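Long-range contact in phosphodiesterase (Pseudomonas aeruginosa, PDB 4G75), which is a magnesium-binding, colicin M-like bacteriocin that probably blocks peptidoglycan synthesis by hydrolysing the lipid-linked peptidoglycan precursor: residues Asp241-Asn246 / Thr273-Gly278. Residues are numbered along the deposited sequence; the frame is centred on the assembly and turned at random.
Sequences DLYDFN and TPYPIG. With MG (magnesium ion), chain B; EDO (1,2-ethanediol), chain D.
Tyr243 and Tyr275 form a hydrogen-bonded antiparallel pair, and their side chains leave the sheet on the same face. The rings are near parallel (planes at 18°) yet slid so far that they barely overlap, their centroids being 5.2 Å apart. What sits over one face of the Tyr275 ring, toward its rim, is the CB methylene of Tyr243, 3.9 Å from that ring's centroid, a CH-pi contact. Tyr275 reaches this place because chi1 of 62° sets CG between its backbone N and carbonyl carbon; its OH then lies over one face of the Tyr243 ring, near the rim, and is hydrogen-bonded to Ala147 O. Alongside, Ile277 pushes its CD1 methyl to 3.8 Å from Tyr243 CD1, so the Tyr243 side chain runs side by side with those of Tyr275 and Ile277, all pointing the same way. On the opposite face, which carries Leu242 and Pro276, the bump is Leu242 CD1, lying against Pro274 CB at 3.9 Å and near the Tyr275 carbonyl. Four backbone bonds fix this register, two joining Asp241 and Ile277, two Tyr243 and Tyr275. Near the C-terminal end of strand 229-243, Asp241 OD2 binds magnesium at 2.5 Å; two waters and the backbone carbonyl oxygens of Val211 and Glu213 are its other ligands. The arrangement is a short antiparallel strand pair beside the metal site of a colicin M-type domain, whose two tyrosines pack on helix 143-153, while Ile277 sits against Phe137, Phe161 and Val211.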
# COMPACT_ATOMS: atom_id res chain seq x y z
N ASP A 241 -2.16 7.72 10.95
CA ASP A 241 -1.95 8.62 9.83
C ASP A 241 -3.15 8.59 8.90
O ASP A 241 -3.58 7.53 8.46
CB ASP A 241 -0.69 8.21 9.08
CG ASP A 241 -0.06 9.35 8.33
OD1 ASP A 241 0.57 10.21 8.98
OD2 ASP A 241 -0.21 9.40 7.09
N LEU A 242 -3.70 9.76 8.59
CA LEU A 242 -4.90 9.83 7.76
C LEU A 242 -4.62 9.53 6.30
O LEU A 242 -3.77 10.17 5.68
CB LEU A 242 -5.55 11.21 7.90
CG LEU A 242 -6.86 11.37 7.14
CD1 LEU A 242 -7.94 10.54 7.80
CD2 LEU A 242 -7.26 12.84 7.09
N TYR A 243 -5.33 8.55 5.73
CA TYR A 243 -5.23 8.31 4.29
C TYR A 243 -6.26 9.18 3.59
O TYR A 243 -7.46 8.96 3.73
CB TYR A 243 -5.46 6.84 3.93
CG TYR A 243 -5.15 6.55 2.47
CD1 TYR A 243 -3.96 5.95 2.10
CD2 TYR A 243 -6.05 6.90 1.47
CE1 TYR A 243 -3.67 5.69 0.77
CE2 TYR A 243 -5.78 6.64 0.14
CZ TYR A 243 -4.59 6.04 -0.21
OH TYR A 243 -4.31 5.79 -1.53
N ASP A 244 -5.78 10.17 2.85
CA ASP A 244 -6.67 11.06 2.11
C ASP A 244 -6.22 11.21 0.66
O ASP A 244 -6.52 12.21 0.01
CB ASP A 244 -6.78 12.42 2.80
CG ASP A 244 -5.43 13.08 3.05
OD1 ASP A 244 -4.39 12.55 2.60
OD2 ASP A 244 -5.41 14.14 3.71
N PHE A 245 -5.49 10.21 0.17
CA PHE A 245 -4.96 10.20 -1.20
C PHE A 245 -4.12 11.44 -1.46
O PHE A 245 -4.28 12.12 -2.47
CB PHE A 245 -6.09 10.05 -2.22
CG PHE A 245 -5.63 9.53 -3.56
CD1 PHE A 245 -4.95 8.33 -3.66
CD2 PHE A 245 -5.87 10.26 -4.72
CE1 PHE A 245 -4.52 7.85 -4.89
CE2 PHE A 245 -5.44 9.79 -5.95
CZ PHE A 245 -4.77 8.59 -6.03
N ASN A 246 -3.22 11.72 -0.53
CA ASN A 246 -2.31 12.85 -0.57
C ASN A 246 -1.40 12.78 -1.80
O ASN A 246 -0.66 11.81 -1.96
CB ASN A 246 -1.47 12.85 0.70
CG ASN A 246 -0.68 14.13 0.91
OD1 ASN A 246 -0.37 14.85 -0.03
ND2 ASN A 246 -0.35 14.41 2.17
N THR A 273 -13.96 8.12 0.81
CA THR A 273 -13.73 8.99 1.97
C THR A 273 -12.41 8.63 2.65
O THR A 273 -12.00 7.47 2.65
CB THR A 273 -14.90 8.90 2.96
OG1 THR A 273 -14.87 10.03 3.85
CG2 THR A 273 -14.85 7.61 3.77
N PRO A 274 -11.73 9.63 3.22
CA PRO A 274 -10.49 9.34 3.93
C PRO A 274 -10.72 8.37 5.08
O PRO A 274 -11.84 8.24 5.59
CB PRO A 274 -10.07 10.71 4.48
CG PRO A 274 -10.71 11.69 3.54
CD PRO A 274 -12.03 11.08 3.20
N TYR A 275 -9.67 7.68 5.49
CA TYR A 275 -9.78 6.79 6.64
C TYR A 275 -8.44 6.77 7.37
O TYR A 275 -7.41 7.03 6.77
CB TYR A 275 -10.15 5.38 6.20
CG TYR A 275 -9.12 4.74 5.30
CD1 TYR A 275 -8.15 3.88 5.82
CD2 TYR A 275 -9.11 5.01 3.94
CE1 TYR A 275 -7.20 3.29 4.99
CE2 TYR A 275 -8.16 4.42 3.10
CZ TYR A 275 -7.22 3.56 3.64
OH TYR A 275 -6.29 2.99 2.82
N PRO A 276 -8.47 6.46 8.68
CA PRO A 276 -7.25 6.40 9.49
C PRO A 276 -6.45 5.13 9.23
O PRO A 276 -7.03 4.05 9.11
CB PRO A 276 -7.77 6.34 10.93
CG PRO A 276 -9.25 6.25 10.86
CD PRO A 276 -9.67 6.10 9.44
N ILE A 277 -5.13 5.27 9.13
CA ILE A 277 -4.27 4.11 9.11
C ILE A 277 -3.53 4.07 10.44
O ILE A 277 -2.68 4.92 10.73
CB ILE A 277 -3.29 4.11 7.92
CG1 ILE A 277 -4.08 3.94 6.61
CG2 ILE A 277 -2.26 3.00 8.05
CD1 ILE A 277 -3.23 4.06 5.35
N GLY A 278 -3.87 3.09 11.27
CA GLY A 278 -3.11 2.86 12.48
C GLY A 278 -1.79 2.23 12.10
O GLY A 278 -1.70 1.46 11.15
MG MG B . 1.30 10.68 5.62
C1 EDO D . -0.81 8.80 -2.98
O1 EDO D . -1.88 8.81 -2.03
C2 EDO D . -0.09 7.45 -2.94
O2 EDO D . -0.98 6.41 -3.33
O HOH W 1 0.37 12.93 6.37
O HOH W 2 -0.41 10.71 3.75